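Local coordinates for putative modulator of DNA gyrase (Bacteroides thetaiotaomicron, PDB 1VPB), which is probably a metallopeptidase of the PmbA/TldD (U62) family, at residues Pro124-Tyr129 with Ser304-Phe309; Pro298-Ala303 with Ser349-Met354; Ile372-Phe377 with Tyr391-Phe396. One frame throughout, in Å; residues are numbered along the deposited sequence.

Following the chain from its N terminus shows how one loop can serve two contacts. The loop between helices 87-101 and 138-150 contributes P124-Y129, which waits 174 residues for its partner S304-F309; contact 1 closes that long loop, which includes strands 159-177, 181-198 and 207-214 of the six-stranded antiparallel sheet. Contact 2 opens at P298-A303 and closes at S349-M354, so the two cross along the chain and also touch, L126 O meeting K302 N and R307 NE meeting S350 OG. Together they tie the 124-129 loop to the five-stranded mixed sheet. Contact 3 follows in series, closing a 13-residue loop between adjacent strands of another mixed sheet, its centre about 34 Å from that of contact 1.

Contact 1 of 3, residues Pro124-Tyr129 with Ser304-Phe309; sequences PDLKLY and SGARYF. With EDO (1,2-ethanediol), chain B.
L126 and Y308 form the tight centre of a loop-to-loop contact, in which the loop after helix 87-101 is laid against one from the C-terminal domain of the PmbA/TldD family. The leucine's CD1 lies over one face of the tyrosine ring, 3.8 Å from its centroid and 18° off the normal, a CH-pi contact displaced toward the rim. Its CG follows the ring to CE2 at 3.5 Å, while CD2 packs against the hydroxyl end. With CG anti to the carbonyl carbon (chi1 -75°), the ring of Y308 passes obliquely across L126 to the backbone of P124. There its OH donates to P124 O at 2.6 Å, in the carbonyl plane and on a lone pair, so the ring is gripped at its hydroxyl by the bond and over one face by the leucine. Trimming Y308 to an alanine would probably leave P124 O without this donor and L126 without the flat surface on which it rests. Y119 and H299 also meet this ring. L126 itself sits in the middle of an Asx turn, in which K127 N donates to D125 OD1; on the solvent side of that turn, the exposed D125 points its CB away from the partner loop.

Packing is looser around L128. Its CD2 stands 4.1 Å from A306 CB, and its CD1 approaches A306 O. Beside it lies a molecule of 1,2-ethanediol, probably taken up from the crystallisation liquor, bridging two successive residues: G305 N donates to its O1 at 3.1 Å, and its O2 donates to A306 O at 2.7 Å.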
loop_
_atom_site.group_PDB
_atom_site.type_symbol
_atom_site.label_atom_id
_atom_site.label_comp_id
_atom_site.label_asym_id
_atom_site.label_seq_id
_atom_site.Cartn_x
_atom_site.Cartn_y
_atom_site.Cartn_z
ATOM N N PRO A 124 -23.976 26.333 7.433
ATOM C CA PRO A 124 -24.850 25.749 6.425
ATOM C C PRO A 124 -24.482 24.319 6.001
ATOM O O PRO A 124 -23.304 23.947 5.957
ATOM C CB PRO A 124 -24.722 26.727 5.263
ATOM C CG PRO A 124 -24.297 27.961 5.800
ATOM C CD PRO A 124 -23.388 27.600 6.977
ATOM N N ASP A 125 -25.479 23.534 5.652
ATOM C CA ASP A 125 -25.267 22.178 5.108
ATOM C C ASP A 125 -24.299 22.208 3.952
ATOM O O ASP A 125 -24.499 22.934 2.962
ATOM C CB ASP A 125 -26.638 21.624 4.680
ATOM C CG ASP A 125 -26.641 20.190 4.294
ATOM O OD1 ASP A 125 -25.584 19.520 4.295
ATOM O OD2 ASP A 125 -27.739 19.677 3.897
ATOM N N LEU A 126 -23.182 21.449 4.074
ATOM C CA LEU A 126 -22.203 21.403 2.993
ATOM C C LEU A 126 -22.686 20.504 1.826
ATOM O O LEU A 126 -22.060 20.513 0.765
ATOM C CB LEU A 126 -20.828 20.888 3.462
ATOM C CG LEU A 126 -20.112 21.836 4.419
ATOM C CD1 LEU A 126 -18.953 21.227 5.142
ATOM C CD2 LEU A 126 -19.639 23.129 3.765
ATOM N N LYS A 127 -23.737 19.716 2.056
ATOM C CA LYS A 127 -24.418 18.949 1.001
ATOM C C LYS A 127 -23.462 17.978 0.314
ATOM O O LYS A 127 -23.358 17.941 -0.917
ATOM C CB LYS A 127 -25.027 19.906 -0.046
ATOM C CG LYS A 127 -26.146 20.728 0.583
ATOM C CD LYS A 127 -26.877 21.575 -0.418
ATOM C CE LYS A 127 -27.957 22.366 0.287
ATOM N NZ LYS A 127 -28.660 23.302 -0.695
ATOM N N LEU A 128 -22.709 17.232 1.123
ATOM C CA LEU A 128 -21.678 16.376 0.547
ATOM C C LEU A 128 -22.157 14.942 0.357
ATOM O O LEU A 128 -21.383 14.075 -0.113
ATOM C CB LEU A 128 -20.447 16.370 1.454
ATOM C CG LEU A 128 -19.891 17.765 1.793
ATOM C CD1 LEU A 128 -18.835 17.639 2.881
ATOM C CD2 LEU A 128 -19.348 18.405 0.624
ATOM N N TYR A 129 -23.421 14.690 0.697
ATOM C CA TYR A 129 -24.024 13.383 0.601
ATOM C C TYR A 129 -25.199 13.394 -0.394
ATOM O O TYR A 129 -26.184 14.095 -0.169
ATOM C CB TYR A 129 -24.536 12.898 1.970
ATOM C CG TYR A 129 -25.013 11.455 1.977
ATOM C CD1 TYR A 129 -26.251 11.086 1.465
ATOM C CD2 TYR A 129 -24.198 10.417 2.457
ATOM C CE1 TYR A 129 -26.651 9.772 1.438
ATOM C CE2 TYR A 129 -24.604 9.091 2.406
ATOM C CZ TYR A 129 -25.833 8.764 1.913
ATOM O OH TYR A 129 -26.260 7.418 1.863
ATOM N N SER A 304 -15.662 18.381 -2.938
ATOM C CA SER A 304 -14.808 17.318 -2.382
ATOM C C SER A 304 -13.740 17.967 -1.505
ATOM O O SER A 304 -13.095 18.911 -1.910
ATOM C CB SER A 304 -14.130 16.551 -3.496
ATOM O OG SER A 304 -13.349 15.479 -2.942
ATOM N N GLY A 305 -13.605 17.487 -0.269
ATOM C CA GLY A 305 -12.660 18.063 0.679
ATOM C C GLY A 305 -13.259 18.934 1.757
ATOM O O GLY A 305 -12.635 19.246 2.784
ATOM N N ALA A 306 -14.486 19.407 1.531
ATOM C CA ALA A 306 -15.065 20.368 2.452
ATOM C C ALA A 306 -15.353 19.738 3.823
ATOM O O ALA A 306 -15.740 18.569 3.917
ATOM C CB ALA A 306 -16.341 20.948 1.861
ATOM N N ARG A 307 -15.146 20.515 4.858
ATOM C CA ARG A 307 -15.387 20.067 6.239
ATOM C C ARG A 307 -15.356 21.214 7.223
ATOM O O ARG A 307 -14.649 22.203 7.020
ATOM C CB ARG A 307 -14.351 18.997 6.636
ATOM C CG ARG A 307 -12.954 19.470 6.592
ATOM C CD ARG A 307 -11.945 18.415 7.050
ATOM N NE ARG A 307 -10.577 18.941 6.931
ATOM C CZ ARG A 307 -9.506 18.374 7.472
ATOM N NH1 ARG A 307 -9.588 17.237 8.169
ATOM N NH2 ARG A 307 -8.340 18.919 7.270
ATOM N N TYR A 308 -16.190 21.097 8.268
ATOM C CA TYR A 308 -16.209 22.123 9.304
ATOM C C TYR A 308 -15.245 21.903 10.484
ATOM O O TYR A 308 -15.050 22.788 11.271
ATOM C CB TYR A 308 -17.626 22.277 9.846
ATOM C CG TYR A 308 -18.554 23.021 8.874
ATOM C CD1 TYR A 308 -18.127 24.188 8.281
ATOM C CD2 TYR A 308 -19.810 22.508 8.538
ATOM C CE1 TYR A 308 -18.960 24.868 7.393
ATOM C CE2 TYR A 308 -20.666 23.194 7.636
ATOM C CZ TYR A 308 -20.207 24.393 7.083
ATOM O OH TYR A 308 -21.026 25.096 6.180
ATOM N N PHE A 309 -14.677 20.703 10.558
ATOM C CA PHE A 309 -13.703 20.424 11.613
ATOM C C PHE A 309 -12.726 19.355 11.148
ATOM O O PHE A 309 -13.047 18.550 10.286
ATOM C CB PHE A 309 -14.383 20.007 12.931
ATOM C CG PHE A 309 -15.430 18.972 12.782
ATOM C CD1 PHE A 309 -16.774 19.331 12.538
ATOM C CD2 PHE A 309 -15.119 17.627 12.933
ATOM C CE1 PHE A 309 -17.735 18.385 12.429
ATOM C CE2 PHE A 309 -16.107 16.676 12.834
ATOM C CZ PHE A 309 -17.416 17.078 12.533
HETATM C C1 EDO B . -16.339 15.397 1.013
HETATM O O1 EDO B . -15.309 14.970 0.145
HETATM C C2 EDO B . -15.857 15.338 2.439
HETATM O O2 EDO B . -14.831 16.295 2.709
#

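Contact 2 of 3, residues Pro298-Ala303 with Ser349-Met354; sequences PHLVKA and SSILVM
A type II beta turn from L300 to A303 brings its first and last residues to bear on I351, just ahead of strand 352-354, and illustrates how a turn can meet a neighbouring segment through carbon contacts, with no hydrogen bond between the two; K302 N bonds instead to L126 O. The terminal methyl of I351 does most of the touching. CD1 comes within 3.6 Å of A303 CB and 4.1 Å of L300 CB, fitting between the two ends of the turn. The isoleucine reaches that far because CG1 is anti to the carbonyl carbon (chi1 -58°) and CD1 continues outward in an extended chain (chi2 175°). At the margin the contact thins, L300 CD1 lying 4.4 Å from V353 CG2. K302, at the third position of the turn, has the positive phi that a type II turn requires there.

A second patch lies earlier in both segments, where P298 CB meets S350 CB at 3.7 Å. The serine's hydroxyl is engaged by R307 NE, so the proline covers a side chain whose polar end is already bound. D296 OD1 receives both S350 N and I351 N, fixing the backbone that leads into the strand. L300, A303 and I351 all touch R437 of strand 436-437, which runs parallel to strand 352-354 on one side, while strand 294-296 lies antiparallel on the other.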
loop_
_atom_site.group_PDB
_atom_site.type_symbol
_atom_site.label_atom_id
_atom_site.label_comp_id
_atom_site.label_asym_id
_atom_site.label_seq_id
_atom_site.Cartn_x
_atom_site.Cartn_y
_atom_site.Cartn_z
ATOM N N PRO A 298 -12.207 25.526 3.175
ATOM C CA PRO A 298 -12.849 24.304 3.705
ATOM C C PRO A 298 -14.382 24.284 3.671
ATOM O O PRO A 298 -15.002 23.234 3.981
ATOM C CB PRO A 298 -12.374 24.251 5.177
ATOM C CG PRO A 298 -11.895 25.644 5.476
ATOM C CD PRO A 298 -11.503 26.303 4.218
ATOM N N HIS A 299 -14.987 25.444 3.350
ATOM C CA HIS A 299 -16.429 25.583 3.533
ATOM C C HIS A 299 -17.219 25.636 2.220
ATOM O O HIS A 299 -18.395 25.984 2.216
ATOM C CB HIS A 299 -16.729 26.776 4.412
ATOM C CG HIS A 299 -16.063 26.731 5.745
ATOM N ND1 HIS A 299 -15.792 27.857 6.499
ATOM C CD2 HIS A 299 -15.581 25.666 6.460
ATOM C CE1 HIS A 299 -15.199 27.490 7.634
ATOM N NE2 HIS A 299 -15.036 26.164 7.620
ATOM N N LEU A 300 -16.583 25.316 1.117
ATOM C CA LEU A 300 -17.284 25.245 -0.197
ATOM C C LEU A 300 -18.349 24.165 -0.211
ATOM O O LEU A 300 -18.111 23.011 0.107
ATOM C CB LEU A 300 -16.291 25.016 -1.345
ATOM C CG LEU A 300 -15.153 26.020 -1.448
ATOM C CD1 LEU A 300 -14.289 25.658 -2.597
ATOM C CD2 LEU A 300 -15.700 27.420 -1.587
ATOM N N VAL A 301 -19.570 24.546 -0.605
ATOM C CA VAL A 301 -20.670 23.606 -0.642
ATOM C C VAL A 301 -20.605 22.683 -1.843
ATOM O O VAL A 301 -20.220 23.108 -2.959
ATOM C CB VAL A 301 -22.009 24.432 -0.594
ATOM C CG1 VAL A 301 -23.207 23.581 -0.804
ATOM C CG2 VAL A 301 -22.090 25.160 0.744
ATOM N N LYS A 302 -20.972 21.419 -1.611
ATOM C CA LYS A 302 -20.946 20.332 -2.538
ATOM C C LYS A 302 -19.541 20.155 -3.139
ATOM O O LYS A 302 -19.420 19.804 -4.302
ATOM C CB LYS A 302 -21.923 20.543 -3.751
ATOM C CG LYS A 302 -23.388 20.601 -3.436
ATOM C CD LYS A 302 -24.230 20.417 -4.692
ATOM C CE LYS A 302 -25.719 20.262 -4.327
ATOM N NZ LYS A 302 -26.659 20.265 -5.539
ATOM N N ALA A 303 -18.503 20.346 -2.349
ATOM C CA ALA A 303 -17.121 20.328 -2.854
ATOM C C ALA A 303 -16.356 19.204 -2.168
ATOM O O ALA A 303 -16.365 19.139 -0.930
ATOM C CB ALA A 303 -16.473 21.603 -2.578
ATOM N N SER A 349 -4.770 21.022 5.392
ATOM C CA SER A 349 -5.684 21.698 4.457
ATOM C C SER A 349 -6.886 20.856 4.118
ATOM O O SER A 349 -6.907 19.654 4.382
ATOM C CB SER A 349 -4.936 22.055 3.166
ATOM O OG SER A 349 -4.417 20.906 2.529
ATOM N N SER A 350 -7.918 21.501 3.533
ATOM C CA SER A 350 -9.168 20.841 3.224
ATOM C C SER A 350 -9.455 20.918 1.724
ATOM O O SER A 350 -9.606 19.898 1.073
ATOM C CB SER A 350 -10.293 21.460 3.994
ATOM O OG SER A 350 -10.141 21.296 5.424
ATOM N N ILE A 351 -9.466 22.155 1.182
ATOM C CA ILE A 351 -9.585 22.351 -0.260
ATOM C C ILE A 351 -8.626 23.432 -0.657
ATOM O O ILE A 351 -8.744 24.544 -0.187
ATOM C CB ILE A 351 -11.024 22.766 -0.706
ATOM C CG1 ILE A 351 -12.054 21.737 -0.294
ATOM C CG2 ILE A 351 -11.051 22.941 -2.239
ATOM C CD1 ILE A 351 -13.508 22.131 -0.590
ATOM N N LEU A 352 -7.624 23.062 -1.456
ATOM C CA LEU A 352 -6.656 24.044 -1.928
ATOM C C LEU A 352 -7.113 24.656 -3.218
ATOM O O LEU A 352 -7.407 23.955 -4.202
ATOM C CB LEU A 352 -5.297 23.440 -2.109
ATOM C CG LEU A 352 -4.673 22.956 -0.784
ATOM C CD1 LEU A 352 -3.404 22.228 -1.073
ATOM C CD2 LEU A 352 -4.377 24.053 0.189
ATOM N N VAL A 353 -7.161 25.978 -3.218
ATOM C CA VAL A 353 -7.647 26.718 -4.394
ATOM C C VAL A 353 -6.576 27.717 -4.834
ATOM O O VAL A 353 -6.238 28.669 -4.104
ATOM C CB VAL A 353 -8.938 27.471 -4.085
ATOM C CG1 VAL A 353 -9.412 28.263 -5.329
ATOM C CG2 VAL A 353 -10.046 26.489 -3.561
ATOM N N MET A 354 -6.056 27.494 -6.030
ATOM C CA MET A 354 -5.094 28.399 -6.636
ATOM C C MET A 354 -5.856 29.473 -7.409
ATOM O O MET A 354 -6.862 29.181 -8.055
ATOM C CB MET A 354 -4.183 27.612 -7.585
ATOM C CG MET A 354 -3.070 28.413 -8.232
ATOM S SD MET A 354 -1.574 28.654 -7.241
ATOM C CE MET A 354 -0.878 27.013 -7.274
#

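Contact 3 of 3, residues Ile372-Phe377 with Tyr391-Phe396; sequences ILVTGF and YGIEGF
I393 and F377 face each other as a non-hydrogen-bonded antiparallel pair, and the isoleucine's two branches show how one side chain can serve several neighbours. Its CG1 sits between the backbone N and the carbonyl carbon (chi1 67°), and chi2 of 98° departs from a staggered value. This unusual shape carries CD1 to I372 CG2 at 4.0 Å, the two side chains crossing at about a right angle. The other branch, CG2, turns to F377 CE1 at 3.8 Å and V374 CG1 at 4.2 Å. That same V374 methyl also lies over one face of the F377 ring, offset toward its rim, so V374, I393 and F377 form a continuous apolar cluster. F377 CD1 adds the CB of Y391, at 3.9 Å. R258 makes cation-pi contacts with both aromatic rings, and L259 of helix 256-265 packs against both side chains.

E394 likewise has its CG between N and carbonyl carbon, then runs extended to a carboxylate bonded by Q239. Its CG passes G376, where a side-chain carbon would be tight against it. T375 turns its OG1 back across the strands to G395 CA, at 3.3 Å. G395 in turn brings its CA within 3.1 Å of L373 O in a CA-H...O contact; a CB there would clash with that oxygen.

The backbone bonds show the accompanying irregularity. E394 O accepts from T375 N at 2.9 Å, with weak additional bonds from T375 OG1 and G376 N. The strands pair antiparallel, although the N-to-C directions of the short segments lie 124° apart, and the register shifts by one residue. Two residues, T375 and G376, thus stand opposite one, E394, the defining arrangement of a classic beta bulge between strands 370-378 and 388-399.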
loop_
_atom_site.group_PDB
_atom_site.type_symbol
_atom_site.label_atom_id
_atom_site.label_comp_id
_atom_site.label_asym_id
_atom_site.label_seq_id
_atom_site.Cartn_x
_atom_site.Cartn_y
_atom_site.Cartn_z
ATOM N N ILE A 372 8.326 22.872 -22.848
ATOM C CA ILE A 372 7.888 21.485 -22.758
ATOM C C ILE A 372 6.594 21.471 -21.987
ATOM O O ILE A 372 6.483 22.039 -20.891
ATOM C CB ILE A 372 8.967 20.631 -22.047
ATOM C CG1 ILE A 372 10.199 20.551 -22.945
ATOM C CG2 ILE A 372 8.406 19.238 -21.670
ATOM C CD1 ILE A 372 11.371 19.759 -22.354
ATOM N N LEU A 373 5.605 20.783 -22.547
ATOM C CA LEU A 373 4.366 20.542 -21.854
ATOM C C LEU A 373 4.539 19.214 -21.135
ATOM O O LEU A 373 4.857 18.211 -21.763
ATOM C CB LEU A 373 3.213 20.450 -22.854
ATOM C CG LEU A 373 1.922 19.882 -22.237
ATOM C CD1 LEU A 373 1.322 20.767 -21.158
ATOM C CD2 LEU A 373 0.916 19.599 -23.349
ATOM N N VAL A 374 4.334 19.214 -19.827
ATOM C CA VAL A 374 4.383 17.999 -19.014
ATOM C C VAL A 374 2.998 17.384 -18.837
ATOM O O VAL A 374 2.089 17.977 -18.244
ATOM C CB VAL A 374 5.029 18.295 -17.638
ATOM C CG1 VAL A 374 4.956 17.058 -16.714
ATOM C CG2 VAL A 374 6.468 18.723 -17.871
ATOM N N THR A 375 2.827 16.186 -19.387
ATOM C CA THR A 375 1.548 15.495 -19.274
ATOM C C THR A 375 1.615 14.330 -18.315
ATOM O O THR A 375 0.622 13.593 -18.145
ATOM C CB THR A 375 1.093 14.984 -20.658
ATOM O OG1 THR A 375 2.076 14.098 -21.227
ATOM C CG2 THR A 375 0.971 16.127 -21.624
ATOM N N GLY A 376 2.774 14.133 -17.711
ATOM C CA GLY A 376 2.886 13.073 -16.731
ATOM C C GLY A 376 4.247 13.033 -16.091
ATOM O O GLY A 376 5.227 13.506 -16.661
ATOM N N PHE A 377 4.290 12.480 -14.889
ATOM C CA PHE A 377 5.517 12.388 -14.102
ATOM C C PHE A 377 5.861 10.928 -13.908
ATOM O O PHE A 377 4.969 10.147 -13.583
ATOM C CB PHE A 377 5.304 13.040 -12.733
ATOM C CG PHE A 377 5.299 14.513 -12.772
ATOM C CD1 PHE A 377 6.507 15.204 -12.894
ATOM C CD2 PHE A 377 4.119 15.229 -12.676
ATOM C CE1 PHE A 377 6.524 16.560 -12.953
ATOM C CE2 PHE A 377 4.133 16.597 -12.722
ATOM C CZ PHE A 377 5.329 17.272 -12.852
ATOM N N TYR A 391 12.481 14.955 -11.170
ATOM C CA TYR A 391 11.353 14.094 -11.518
ATOM C C TYR A 391 11.404 13.690 -12.953
ATOM O O TYR A 391 11.835 14.453 -13.809
ATOM C CB TYR A 391 10.003 14.764 -11.289
ATOM C CG TYR A 391 9.751 15.302 -9.915
ATOM C CD1 TYR A 391 9.668 14.458 -8.799
ATOM C CD2 TYR A 391 9.476 16.647 -9.738
ATOM C CE1 TYR A 391 9.398 14.985 -7.546
ATOM C CE2 TYR A 391 9.213 17.157 -8.516
ATOM C CZ TYR A 391 9.172 16.346 -7.422
ATOM O OH TYR A 391 8.886 16.914 -6.221
ATOM N N GLY A 392 10.932 12.484 -13.238
ATOM C CA GLY A 392 10.844 12.070 -14.620
ATOM C C GLY A 392 9.604 12.674 -15.240
ATOM O O GLY A 392 8.549 12.714 -14.611
ATOM N N ILE A 393 9.734 13.109 -16.486
ATOM C CA ILE A 393 8.619 13.685 -17.214
ATOM C C ILE A 393 8.424 13.071 -18.613
ATOM O O ILE A 393 9.328 12.525 -19.233
ATOM C CB ILE A 393 8.765 15.237 -17.317
ATOM C CG1 ILE A 393 9.960 15.630 -18.190
ATOM C CG2 ILE A 393 8.844 15.845 -15.912
ATOM C CD1 ILE A 393 9.581 15.982 -19.662
ATOM N N GLU A 394 7.190 13.182 -19.062
ATOM C CA GLU A 394 6.833 12.990 -20.431
ATOM C C GLU A 394 5.836 14.070 -20.867
ATOM O O GLU A 394 5.189 14.721 -20.032
ATOM C CB GLU A 394 6.243 11.588 -20.589
ATOM C CG GLU A 394 4.887 11.369 -19.940
ATOM C CD GLU A 394 4.319 9.999 -20.303
ATOM O OE1 GLU A 394 3.753 9.833 -21.417
ATOM O OE2 GLU A 394 4.460 9.092 -19.471
ATOM N N GLY A 395 5.684 14.224 -22.174
ATOM C CA GLY A 395 4.806 15.241 -22.721
ATOM C C GLY A 395 5.135 15.599 -24.159
ATOM O O GLY A 395 5.285 14.730 -25.028
ATOM N N PHE A 396 5.226 16.900 -24.415
ATOM C CA PHE A 396 5.503 17.403 -25.736
ATOM C C PHE A 396 6.418 18.599 -25.703
ATOM O O PHE A 396 6.321 19.454 -24.808
ATOM C CB PHE A 396 4.209 17.825 -26.413
ATOM C CG PHE A 396 3.403 16.678 -26.880
ATOM C CD1 PHE A 396 2.490 16.084 -26.032
ATOM C CD2 PHE A 396 3.599 16.161 -28.164
ATOM C CE1 PHE A 396 1.751 14.992 -26.446
ATOM C CE2 PHE A 396 2.857 15.078 -28.585
ATOM C CZ PHE A 396 1.927 14.497 -27.705
#